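Local coordinates for nucleoporin NUP82 (Saccharomyces cerevisiae, PDB 3PBP), which serves as a structural component of the nuclear pore complex and can act as a docking partner for transport factors, here represented by its N-terminal domain, at residues Leu10-Gln14 and Ile43-Asn47; Ile226-Leu231 and Gln252-Ser257; Arg422-Leu426 and Ala438-Asn442. The protein carries 1 engineered substitution. All coordinates share one frame; numbering follows the deposited sequence.

How the interactions relate
Followed from the N terminus, the three interactions occur in series: none nests within or crosses another. Interaction 1 closes a loop of 28 residues, bringing the entering chain at 10-14 back against strand 42-47 of the first antiparallel sheet. Interaction 2 closes a helical hairpin on the opposite side of the chain's centre, its own centre about 45 Å from that of interaction 1. Interaction 3 pairs the two strands of a hairpin with 11 intervening residues. Its centre lies about 16 Å from that of interaction 1. Strand 24-29, inside the loop closed by interaction 1, touches N425, A438 and M440, so the first and last sheets of the domain meet here.

Interaction 1: residues Leu10-Gln14 and Ile43-Asn47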
ATOM      1  N   LEU A  10      37.782   7.813  -4.427  1.00 84.91           N
ATOM      2  CA  LEU A  10      37.760   7.571  -2.990  1.00 83.69           C
ATOM      3  C   LEU A  10      37.983   6.060  -2.811  1.00 82.90           C
ATOM      4  O   LEU A  10      37.346   5.249  -3.484  1.00 83.53           O
ATOM      5  CB  LEU A  10      36.411   8.046  -2.409  1.00 82.89           C
ATOM      6  CG  LEU A  10      36.145   8.134  -0.895  1.00 81.99           C
ATOM      7  CD1 LEU A  10      37.311   8.746  -0.161  1.00 81.04           C
ATOM      8  CD2 LEU A  10      34.909   8.976  -0.660  1.00 80.67           C
ATOM      9  N   PRO A  11      38.923   5.671  -1.927  1.00 81.58           N
ATOM     10  CA  PRO A  11      39.300   4.286  -1.607  1.00 80.52           C
ATOM     11  C   PRO A  11      38.172   3.268  -1.490  1.00 80.16           C
ATOM     12  O   PRO A  11      38.305   2.147  -1.976  1.00 80.36           O
ATOM     13  CB  PRO A  11      40.058   4.436  -0.299  1.00 79.83           C
ATOM     14  CG  PRO A  11      40.778   5.707  -0.515  1.00 80.41           C
ATOM     15  CD  PRO A  11      39.717   6.612  -1.118  1.00 81.33           C
ATOM     16  N   ILE A  12      37.072   3.656  -0.847  1.00 79.37           N
ATOM     17  CA  ILE A  12      35.931   2.753  -0.658  1.00 77.90           C
ATOM     18  C   ILE A  12      35.291   2.291  -1.965  1.00 77.77           C
ATOM     19  O   ILE A  12      34.722   1.200  -2.042  1.00 77.38           O
ATOM     20  CB  ILE A  12      34.822   3.408   0.221  1.00 76.24           C
ATOM     21  CG1 ILE A  12      33.782   2.351   0.610  1.00 74.64           C
ATOM     22  CG2 ILE A  12      34.164   4.559  -0.527  1.00 74.20           C
ATOM     23  CD1 ILE A  12      32.716   2.831   1.579  1.00 73.62           C
ATOM     24  N   PHE A  13      35.403   3.116  -2.997  1.00 78.01           N
ATOM     25  CA  PHE A  13      34.802   2.809  -4.283  1.00 78.36           C
ATOM     26  C   PHE A  13      35.523   1.819  -5.193  1.00 80.60           C
ATOM     27  O   PHE A  13      34.872   1.009  -5.852  1.00 81.58           O
ATOM     28  CB  PHE A  13      34.565   4.102  -5.054  1.00 74.82           C
ATOM     29  CG  PHE A  13      33.549   5.005  -4.427  1.00 71.99           C
ATOM     30  CD1 PHE A  13      32.317   4.510  -4.020  1.00 69.59           C
ATOM     31  CD2 PHE A  13      33.799   6.365  -4.291  1.00 71.29           C
ATOM     32  CE1 PHE A  13      31.350   5.351  -3.489  1.00 68.02           C
ATOM     33  CE2 PHE A  13      32.831   7.212  -3.760  1.00 69.64           C
ATOM     34  CZ  PHE A  13      31.602   6.698  -3.361  1.00 68.43           C
ATOM     35  N   GLN A  14      36.849   1.867  -5.243  1.00 83.11           N
ATOM     36  CA  GLN A  14      37.570   0.970  -6.138  1.00 85.82           C
ATOM     37  C   GLN A  14      37.220  -0.504  -5.988  1.00 86.76           C
ATOM     38  O   GLN A  14      37.266  -1.071  -4.893  1.00 86.81           O
ATOM     39  CB  GLN A  14      39.070   1.214  -6.031  1.00 86.93           C
ATOM     40  CG  GLN A  14      39.442   2.529  -6.707  1.00 90.22           C
ATOM     41  CD  GLN A  14      40.927   2.672  -6.971  1.00 92.84           C
ATOM     42  OE1 GLN A  14      41.555   1.787  -7.564  1.00 93.44           O
ATOM     43  NE2 GLN A  14      41.501   3.798  -6.541  1.00 94.15           N
ATOM     44  N   ILE A  43      30.460  -5.779   2.974  1.00 61.65           N
ATOM     45  CA  ILE A  43      29.898  -4.473   3.248  1.00 60.12           C
ATOM     46  C   ILE A  43      31.034  -3.514   3.555  1.00 60.23           C
ATOM     47  O   ILE A  43      31.890  -3.794   4.392  1.00 59.97           O
ATOM     48  CB  ILE A  43      28.965  -4.493   4.475  1.00 59.83           C
ATOM     49  CG1 ILE A  43      27.846  -5.518   4.274  1.00 61.34           C
ATOM     50  CG2 ILE A  43      28.384  -3.105   4.701  1.00 57.99           C
ATOM     51  CD1 ILE A  43      26.950  -5.735   5.511  1.00 60.89           C
ATOM     52  N   ARG A  44      31.058  -2.393   2.853  1.00 60.00           N
ATOM     53  CA  ARG A  44      32.054  -1.367   3.110  1.00 60.15           C
ATOM     54  C   ARG A  44      31.286  -0.145   3.609  1.00 60.37           C
ATOM     55  O   ARG A  44      30.265   0.232   3.033  1.00 61.28           O
ATOM     56  CB  ARG A  44      32.803  -1.002   1.842  1.00 60.83           C
ATOM     57  CG  ARG A  44      33.796  -2.021   1.413  1.00 62.43           C
ATOM     58  CD  ARG A  44      34.601  -1.496   0.238  1.00 64.88           C
ATOM     59  NE  ARG A  44      35.537  -2.500  -0.257  1.00 69.51           N
ATOM     60  CZ  ARG A  44      36.275  -2.372  -1.356  1.00 71.33           C
ATOM     61  NH1 ARG A  44      36.194  -1.272  -2.093  1.00 72.84           N
ATOM     62  NH2 ARG A  44      37.085  -3.356  -1.726  1.00 71.88           N
ATOM     63  N   TRP A  45      31.754   0.463   4.692  1.00 59.83           N
ATOM     64  CA  TRP A  45      31.087   1.636   5.231  1.00 58.07           C
ATOM     65  C   TRP A  45      32.128   2.680   5.570  1.00 57.09           C
ATOM     66  O   TRP A  45      33.173   2.364   6.120  1.00 57.72           O
ATOM     67  CB  TRP A  45      30.252   1.257   6.459  1.00 58.33           C
ATOM     68  CG  TRP A  45      31.025   0.754   7.654  1.00 58.75           C
ATOM     69  CD1 TRP A  45      31.430   1.482   8.733  1.00 58.04           C
ATOM     70  CD2 TRP A  45      31.420  -0.596   7.915  1.00 59.63           C
ATOM     71  NE1 TRP A  45      32.041   0.673   9.654  1.00 57.41           N
ATOM     72  CE2 TRP A  45      32.051  -0.610   9.179  1.00 59.07           C
ATOM     73  CE3 TRP A  45      31.297  -1.799   7.207  1.00 59.62           C
ATOM     74  CZ2 TRP A  45      32.564  -1.781   9.749  1.00 59.41           C
ATOM     75  CZ3 TRP A  45      31.810  -2.970   7.779  1.00 59.53           C
ATOM     76  CH2 TRP A  45      32.431  -2.949   9.034  1.00 58.82           C
ATOM     77  N   TYR A  46      31.847   3.930   5.240  1.00 55.96           N
ATOM     78  CA  TYR A  46      32.806   4.982   5.509  1.00 55.94           C
ATOM     79  C   TYR A  46      32.088   6.267   5.854  1.00 56.94           C
ATOM     80  O   TYR A  46      31.198   6.701   5.121  1.00 58.13           O
ATOM     81  CB  TYR A  46      33.677   5.169   4.270  1.00 55.21           C
ATOM     82  CG  TYR A  46      34.572   6.379   4.236  1.00 53.37           C
ATOM     83  CD1 TYR A  46      35.738   6.446   5.001  1.00 53.99           C
ATOM     84  CD2 TYR A  46      34.289   7.431   3.379  1.00 53.90           C
ATOM     85  CE1 TYR A  46      36.610   7.537   4.897  1.00 53.42           C
ATOM     86  CE2 TYR A  46      35.142   8.520   3.266  1.00 54.90           C
ATOM     87  CZ  TYR A  46      36.299   8.571   4.023  1.00 54.96           C
ATOM     88  OH  TYR A  46      37.128   9.665   3.886  1.00 54.86           O
ATOM     89  N   ASN A  47      32.455   6.861   6.987  1.00 56.36           N
ATOM     90  CA  ASN A  47      31.855   8.120   7.385  1.00 54.93           C
ATOM     91  C   ASN A  47      32.766   9.245   6.910  1.00 55.08           C
ATOM     92  O   ASN A  47      33.855   9.457   7.436  1.00 54.70           O
ATOM     93  CB  ASN A  47      31.668   8.206   8.897  1.00 52.46           C
ATOM     94  CG  ASN A  47      30.986   9.485   9.311  1.00 50.45           C
ATOM     95  OD1 ASN A  47      31.457  10.574   9.003  1.00 50.36           O
ATOM     96  ND2 ASN A  47      29.867   9.362  10.000  1.00 51.44           N
TER
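The NH1 nitrogen of R44 reaches two backbone carbonyls of the 10-14 turn at once, a simple case of an arginine holding an irregular segment against a strand. NH1 donates to I12 O at 2.9 Å, with an N-H...O angle of 154°, and a second, similarly straight bond runs from R44 NH1 to Q14 O at 3.0 Å. Both acceptors lie at the edge of the guanidinium and close to its plane. They are used differently: NH1 stands well above the carbonyl plane of I12, 55° out of it, but is tilted much less from that of Q14. With two bonds sharing one terminal nitrogen, rotation of the guanidinium is restricted, and an R44 chain extended from CG to NE spans the gap.

Next to this polar bridge lies the apolar part of the contact. I12 holds CG1 anti to its backbone nitrogen (chi1 -169°), which sends the branch toward the strand, so that its CD1 lands between R44 and Y46. I12 and R44 run alongside one another in opposite senses, CG1 of I12 meeting CB of R44 at 3.7 Å. CD1 of I12 ends 3.7 Å from CB of Y46. Farther out, L10 CD2 approaches the Y46 ring at CE2, 4.0 Å away. The turn itself is braced by a backbone bond from F13 N to L10 O.

R44 and Y46 thus project from the strand toward the turn, whereas W45 points from the other face to an edge-to-face meeting with W95. Strand 42-47 lies inside the first four-stranded blade of the beta-propeller, bonded to 34-39 through R44 and Y46 and to 55-58 on its other flank. F13 touches I35 of strand 34-39 and, reaching the last blade, meets F447 of strand 445-449 edge-to-face.

Interaction 2: residues Ile226-Leu231 and Gln252-Ser257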
ATOM      1  N   ILE A 226      -0.731  14.915  15.134  1.00 51.60           N
ATOM      2  CA  ILE A 226      -1.867  14.010  14.967  1.00 53.26           C
ATOM      3  C   ILE A 226      -2.886  14.104  16.092  1.00 53.86           C
ATOM      4  O   ILE A 226      -4.032  13.666  15.947  1.00 53.58           O
ATOM      5  CB  ILE A 226      -1.469  12.524  14.784  1.00 52.77           C
ATOM      6  CG1 ILE A 226      -2.727  11.757  14.352  1.00 52.57           C
ATOM      7  CG2 ILE A 226      -0.886  11.957  16.069  1.00 49.49           C
ATOM      8  CD1 ILE A 226      -2.487  10.454  13.654  1.00 57.63           C
ATOM      9  N   LEU A 227      -2.478  14.669  17.219  1.00 55.08           N
ATOM     10  CA  LEU A 227      -3.410  14.827  18.322  1.00 55.15           C
ATOM     11  C   LEU A 227      -4.352  15.972  17.940  1.00 54.36           C
ATOM     12  O   LEU A 227      -5.571  15.853  18.047  1.00 54.58           O
ATOM     13  CB  LEU A 227      -2.666  15.149  19.617  1.00 57.38           C
ATOM     14  CG  LEU A 227      -3.578  15.355  20.829  1.00 59.56           C
ATOM     15  CD1 LEU A 227      -4.490  14.130  21.017  1.00 59.49           C
ATOM     16  CD2 LEU A 227      -2.711  15.594  22.054  1.00 61.00           C
ATOM     17  N   ASN A 228      -3.781  17.076  17.471  1.00 52.70           N
ATOM     18  CA  ASN A 228      -4.584  18.213  17.051  1.00 52.12           C
ATOM     19  C   ASN A 228      -5.487  17.872  15.870  1.00 52.62           C
ATOM     20  O   ASN A 228      -6.646  18.259  15.856  1.00 52.27           O
ATOM     21  CB  ASN A 228      -3.700  19.406  16.680  1.00 52.54           C
ATOM     22  CG  ASN A 228      -3.073  20.067  17.893  1.00 54.00           C
ATOM     23  OD1 ASN A 228      -3.712  20.184  18.934  1.00 52.89           O
ATOM     24  ND2 ASN A 228      -1.823  20.520  17.759  1.00 55.34           N
ATOM     25  N   LYS A 229      -4.966  17.171  14.863  1.00 53.16           N
ATOM     26  CA  LYS A 229      -5.806  16.798  13.724  1.00 53.18           C
ATOM     27  C   LYS A 229      -6.976  15.960  14.257  1.00 54.04           C
ATOM     28  O   LYS A 229      -8.117  16.094  13.794  1.00 52.36           O
ATOM     29  CB  LYS A 229      -5.008  15.991  12.677  1.00 51.62           C
ATOM     30  CG  LYS A 229      -4.205  16.844  11.694  1.00 49.06           C
ATOM     31  CD  LYS A 229      -3.063  16.082  11.045  1.00 48.02           C
ATOM     32  CE  LYS A 229      -3.546  14.903  10.261  1.00 47.94           C
ATOM     33  NZ  LYS A 229      -2.424  14.190   9.578  1.00 49.34           N
ATOM     34  N   SER A 230      -6.684  15.115  15.245  1.00 54.31           N
ATOM     35  CA  SER A 230      -7.695  14.258  15.842  1.00 55.66           C
ATOM     36  C   SER A 230      -8.760  15.074  16.568  1.00 56.44           C
ATOM     37  O   SER A 230      -9.942  14.728  16.544  1.00 55.32           O
ATOM     38  CB  SER A 230      -7.041  13.259  16.807  1.00 56.31           C
ATOM     39  OG  SER A 230      -6.292  12.271  16.111  1.00 56.09           O
ATOM     40  N   LEU A 231      -8.339  16.156  17.218  1.00 57.57           N
ATOM     41  CA  LEU A 231      -9.273  17.017  17.937  1.00 58.15           C
ATOM     42  C   LEU A 231     -10.122  17.831  16.982  1.00 58.19           C
ATOM     43  O   LEU A 231     -11.280  18.080  17.249  1.00 57.99           O
ATOM     44  CB  LEU A 231      -8.530  17.961  18.893  1.00 57.76           C
ATOM     45  CG  LEU A 231      -8.003  17.275  20.156  1.00 58.92           C
ATOM     46  CD1 LEU A 231      -7.017  18.185  20.880  1.00 57.94           C
ATOM     47  CD2 LEU A 231      -9.178  16.896  21.049  1.00 57.53           C
ATOM     48  N   GLN A 252     -10.287   7.080  16.895  1.00 56.25           N
ATOM     49  CA  GLN A 252      -9.023   7.716  16.571  1.00 56.01           C
ATOM     50  C   GLN A 252      -8.589   8.610  17.720  1.00 55.46           C
ATOM     51  O   GLN A 252      -7.456   8.542  18.183  1.00 55.41           O
ATOM     52  CB  GLN A 252      -9.129   8.549  15.289  1.00 55.39           C
ATOM     53  CG  GLN A 252      -7.789   9.155  14.889  1.00 55.81           C
ATOM     54  CD  GLN A 252      -7.813   9.853  13.551  1.00 56.89           C
ATOM     55  OE1 GLN A 252      -8.467   9.405  12.605  1.00 59.60           O
ATOM     56  NE2 GLN A 252      -7.076  10.944  13.452  1.00 56.68           N
ATOM     57  N   LEU A 253      -9.500   9.446  18.191  1.00 55.03           N
ATOM     58  CA  LEU A 253      -9.168  10.337  19.281  1.00 56.04           C
ATOM     59  C   LEU A 253      -8.807   9.589  20.556  1.00 56.46           C
ATOM     60  O   LEU A 253      -7.940  10.029  21.301  1.00 55.71           O
ATOM     61  CB  LEU A 253     -10.322  11.294  19.557  1.00 55.06           C
ATOM     62  CG  LEU A 253     -10.026  12.327  20.646  1.00 54.22           C
ATOM     63  CD1 LEU A 253      -8.796  13.168  20.288  1.00 51.50           C
ATOM     64  CD2 LEU A 253     -11.255  13.207  20.801  1.00 54.67           C
ATOM     65  N   GLN A 254      -9.470   8.463  20.812  1.00 57.79           N
ATOM     66  CA  GLN A 254      -9.174   7.685  22.009  1.00 58.31           C
ATOM     67  C   GLN A 254      -7.788   7.095  21.876  1.00 58.33           C
ATOM     68  O   GLN A 254      -6.995   7.131  22.817  1.00 60.90           O
ATOM     69  CB  GLN A 254     -10.180   6.553  22.199  1.00 58.30           C
ATOM     70  CG  GLN A 254     -11.596   7.024  22.385  1.00 62.43           C
ATOM     71  CD  GLN A 254     -12.609   5.883  22.384  1.00 64.69           C
ATOM     72  OE1 GLN A 254     -12.353   4.801  21.835  1.00 65.34           O
ATOM     73  NE2 GLN A 254     -13.778   6.130  22.981  1.00 64.73           N
ATOM     74  N   PHE A 255      -7.493   6.558  20.700  1.00 56.65           N
ATOM     75  CA  PHE A 255      -6.199   5.949  20.439  1.00 55.70           C
ATOM     76  C   PHE A 255      -5.055   6.961  20.522  1.00 56.43           C
ATOM     77  O   PHE A 255      -4.077   6.751  21.245  1.00 57.05           O
ATOM     78  CB  PHE A 255      -6.216   5.284  19.056  1.00 54.90           C
ATOM     79  CG  PHE A 255      -4.875   4.786  18.604  1.00 54.88           C
ATOM     80  CD1 PHE A 255      -4.241   3.746  19.269  1.00 54.52           C
ATOM     81  CD2 PHE A 255      -4.236   5.369  17.521  1.00 55.35           C
ATOM     82  CE1 PHE A 255      -2.984   3.290  18.861  1.00 54.48           C
ATOM     83  CE2 PHE A 255      -2.971   4.919  17.104  1.00 55.01           C
ATOM     84  CZ  PHE A 255      -2.351   3.877  17.777  1.00 54.82           C
ATOM     85  N   VAL A 256      -5.177   8.069  19.797  1.00 57.11           N
ATOM     86  CA  VAL A 256      -4.118   9.073  19.790  1.00 58.18           C
ATOM     87  C   VAL A 256      -3.898   9.654  21.173  1.00 58.85           C
ATOM     88  O   VAL A 256      -2.796  10.085  21.500  1.00 58.85           O
ATOM     89  CB  VAL A 256      -4.414  10.213  18.782  1.00 56.92           C
ATOM     90  CG1 VAL A 256      -3.315  11.238  18.838  1.00 56.47           C
ATOM     91  CG2 VAL A 256      -4.497   9.653  17.369  1.00 56.89           C
ATOM     92  N   SER A 257      -4.950   9.661  21.985  1.00 60.87           N
ATOM     93  CA  SER A 257      -4.858  10.169  23.355  1.00 62.92           C
ATOM     94  C   SER A 257      -4.077   9.186  24.212  1.00 64.57           C
ATOM     95  O   SER A 257      -3.291   9.585  25.076  1.00 64.75           O
ATOM     96  CB  SER A 257      -6.243  10.357  23.966  1.00 61.41           C
ATOM     97  OG  SER A 257      -6.939  11.396  23.312  1.00 64.00           O
TER
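S230 and Q252 supply the polar link between the two helices. NE2 of Q252 donates to OG of S230 at 3.1 Å, with the hydroxyl oxygen a little out of the amide plane. The hydroxyl in turn gives its hydrogen to I226 O one turn back, 2.7 Å from S230 OG, a bond permitted by OG lying beside the backbone nitrogen (chi1 -71°). One oxygen is therefore both donor and acceptor, which restrains its rotation. The Q252 carboxamide is held at its other end too, since OE1 accepts from the backbone of M335.

Apolar packing flanks this link. V256 packs against I226, L227 and S230: its CG1 lies 3.8 Å from CG2 of I226 and 3.6 Å from CA of L227, while CG2 faces S230 OG. Beyond S230, CD1 of L253 meets CD2 of L231 at 3.8 Å. N228, K229 and L231 also pack on the chain of another protein.

The segment axes approach to 9.3 Å and run nearly antiparallel, 155° between their directions. Consecutive helices 220-235 and 243-262 thus form an antiparallel alpha hairpin, a helical insertion in a beta-propeller domain.

Interaction 3: residues Arg422-Leu426 and Ala438-Asn442; sequences RIPNL and ALMSN
L426 runs nearly parallel to L439, both side chains leaving the same face of the hairpin. CD1 of L426 touches CD2 of L439 at 3.6 Å, and CG of L426 approaches the same methyl group. L439 turns CG away from its carbonyl carbon to lie beside the backbone nitrogen (chi1 -65°), which carries CD2 into this contact. P424 comes more loosely to that methyl, its ring atom CG being 4.5 Å from CD2 of L439.

The N425-M440 pair next along sets the two chains in register. N425 and the selenomethionine M440 form a hydrogen-bonded pair: N425 N donates to M440 O at 2.8 Å, and M440 N returns a bond to N425 O at 2.9 Å. Both are fairly straight, with N-H...O angles of 164° and 168°, and each donor sits in the plane of the carbonyl it meets; for M440 O it lies on a lone pair. A CA-H...O contact from L426 CA to A438 O, 3.4 Å long, adds a weaker link farther along.

On the face away from the leucines, CB of N425 meets CB of M440 at 3.8 Å, after which their ends diverge. M440 folds back through bends at its second and third torsions, whereas the N425 carboxamide turns elsewhere, its OD1 accepting from the backbone nitrogen of I26.

That last bond ties the hairpin to strand 24-29, whose R24 and I26 also meet M440. Strand 434-440 is the middle one of the three-stranded last blade of the beta-propeller, between 425-431 and 445-449. P424 and L439 both rest on I381 of strand 380-385, and L426 touches Y374 of strand 372-376, so the leucine face adjoins the preceding blade while the N425-M440 face adjoins the first, where the propeller ring closes.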
ATOM      1  N   ARG A 422      21.409  -0.167 -17.195  1.00 99.46           N
ATOM      2  CA  ARG A 422      20.859  -1.122 -16.240  1.00100.04           C
ATOM      3  C   ARG A 422      20.319  -0.272 -15.093  1.00 99.54           C
ATOM      4  O   ARG A 422      21.102   0.438 -14.456  1.00100.21           O
ATOM      5  CB  ARG A 422      21.980  -2.027 -15.716  1.00101.12           C
ATOM      6  CG  ARG A 422      22.913  -2.575 -16.790  1.00102.69           C
ATOM      7  CD  ARG A 422      22.375  -3.870 -17.342  1.00104.04           C
ATOM      8  NE  ARG A 422      22.092  -4.811 -16.262  1.00104.89           N
ATOM      9  CZ  ARG A 422      21.663  -6.055 -16.445  1.00105.78           C
ATOM     10  NH1 ARG A 422      21.467  -6.521 -17.674  1.00106.06           N
ATOM     11  NH2 ARG A 422      21.423  -6.833 -15.396  1.00105.85           N
ATOM     12  N   ILE A 423      19.007  -0.327 -14.835  1.00 97.66           N
ATOM     13  CA  ILE A 423      18.412   0.460 -13.744  1.00 95.85           C
ATOM     14  C   ILE A 423      19.422   0.628 -12.613  1.00 93.83           C
ATOM     15  O   ILE A 423      19.565  -0.247 -11.752  1.00 93.56           O
ATOM     16  CB  ILE A 423      17.169  -0.219 -13.163  1.00 96.73           C
ATOM     17  CG1 ILE A 423      16.119  -0.415 -14.261  1.00 97.79           C
ATOM     18  CG2 ILE A 423      16.612   0.627 -12.020  1.00 96.43           C
ATOM     19  CD1 ILE A 423      14.859  -1.132 -13.772  1.00 98.89           C
ATOM     20  N   PRO A 424      20.134   1.766 -12.594  1.00 91.82           N
ATOM     21  CA  PRO A 424      21.136   2.009 -11.559  1.00 89.00           C
ATOM     22  C   PRO A 424      20.621   2.177 -10.135  1.00 86.05           C
ATOM     23  O   PRO A 424      19.418   2.299  -9.876  1.00 85.60           O
ATOM     24  CB  PRO A 424      21.859   3.251 -12.076  1.00 89.28           C
ATOM     25  CG  PRO A 424      20.760   4.013 -12.709  1.00 90.75           C
ATOM     26  CD  PRO A 424      19.997   2.944 -13.473  1.00 91.53           C
ATOM     27  N   ASN A 425      21.582   2.165  -9.224  1.00 82.36           N
ATOM     28  CA  ASN A 425      21.361   2.313  -7.805  1.00 78.98           C
ATOM     29  C   ASN A 425      21.744   3.776  -7.542  1.00 76.23           C
ATOM     30  O   ASN A 425      22.838   4.206  -7.905  1.00 75.87           O
ATOM     31  CB  ASN A 425      22.299   1.331  -7.088  1.00 80.16           C
ATOM     32  CG  ASN A 425      21.837   0.976  -5.701  1.00 81.87           C
ATOM     33  OD1 ASN A 425      22.121   1.686  -4.739  1.00 84.64           O
ATOM     34  ND2 ASN A 425      21.118  -0.133  -5.584  1.00 83.26           N
ATOM     35  N   LEU A 426      20.842   4.555  -6.953  1.00 72.98           N
ATOM     36  CA  LEU A 426      21.141   5.959  -6.672  1.00 69.49           C
ATOM     37  C   LEU A 426      21.500   6.222  -5.219  1.00 67.78           C
ATOM     38  O   LEU A 426      21.150   5.452  -4.329  1.00 67.99           O
ATOM     39  CB  LEU A 426      19.957   6.849  -7.040  1.00 68.91           C
ATOM     40  CG  LEU A 426      19.781   7.248  -8.495  1.00 68.48           C
ATOM     41  CD1 LEU A 426      19.742   6.010  -9.368  1.00 68.39           C
ATOM     42  CD2 LEU A 426      18.502   8.053  -8.627  1.00 67.22           C
ATOM     43  N   ALA A 438      25.280   9.644  -6.860  1.00 80.99           N
ATOM     44  CA  ALA A 438      26.106   8.527  -7.272  1.00 82.10           C
ATOM     45  C   ALA A 438      25.236   7.549  -8.032  1.00 83.73           C
ATOM     46  O   ALA A 438      24.217   7.099  -7.526  1.00 84.55           O
ATOM     47  CB  ALA A 438      26.722   7.852  -6.058  1.00 81.40           C
ATOM     48  N   LEU A 439      25.624   7.241  -9.263  1.00 86.77           N
ATOM     49  CA  LEU A 439      24.882   6.294 -10.085  1.00 89.33           C
ATOM     50  C   LEU A 439      25.700   5.025 -10.147  1.00 91.41           C
ATOM     51  O   LEU A 439      26.783   4.997 -10.721  1.00 91.82           O
ATOM     52  CB  LEU A 439      24.673   6.850 -11.492  1.00 89.79           C
ATOM     53  CG  LEU A 439      23.795   8.100 -11.558  1.00 91.17           C
ATOM     54  CD1 LEU A 439      23.662   8.569 -13.000  1.00 91.60           C
ATOM     55  CD2 LEU A 439      22.426   7.785 -10.966  1.00 91.43           C
HETATM   56  N   MSE A 440      25.180   3.974  -9.536  1.00 94.38           N
HETATM   57  CA  MSE A 440      25.870   2.699  -9.505  1.00 98.66           C
HETATM   58  C   MSE A 440      25.215   1.687 -10.426  1.00 98.76           C
HETATM   59  O   MSE A 440      23.993   1.628 -10.526  1.00 98.81           O
HETATM   60  CB  MSE A 440      25.854   2.145  -8.082  1.00104.32           C
HETATM   61  CG  MSE A 440      26.477   0.758  -7.913  1.00111.23           C
HETATM   62 SE   MSE A 440      28.411   0.801  -7.774  1.00121.29          SE
HETATM   63  CE  MSE A 440      28.542   2.185  -6.400  1.00118.40           C
ATOM     64  N   SER A 441      26.036   0.892 -11.100  1.00 99.27           N
ATOM     65  CA  SER A 441      25.541  -0.156 -11.986  1.00 99.84           C
ATOM     66  C   SER A 441      26.558  -1.289 -11.958  1.00100.18           C
ATOM     67  O   SER A 441      27.656  -1.144 -11.413  1.00100.78           O
ATOM     68  CB  SER A 441      25.359   0.355 -13.423  1.00 98.90           C
ATOM     69  OG  SER A 441      26.603   0.591 -14.053  1.00 99.38           O
ATOM     70  N   ASN A 442      26.178  -2.427 -12.518  1.00100.34           N
ATOM     71  CA  ASN A 442      27.065  -3.575 -12.565  1.00100.10           C
ATOM     72  C   ASN A 442      28.458  -3.139 -12.999  1.00 99.89           C
ATOM     73  O   ASN A 442      29.436  -3.332 -12.283  1.00 99.01           O
ATOM     74  CB  ASN A 442      26.520  -4.599 -13.562  1.00101.21           C
ATOM     75  CG  ASN A 442      25.797  -3.942 -14.748  1.00102.63           C
ATOM     76  OD1 ASN A 442      26.300  -2.999 -15.374  1.00102.71           O
ATOM     77  ND2 ASN A 442      24.609  -4.449 -15.061  1.00103.10           N
TER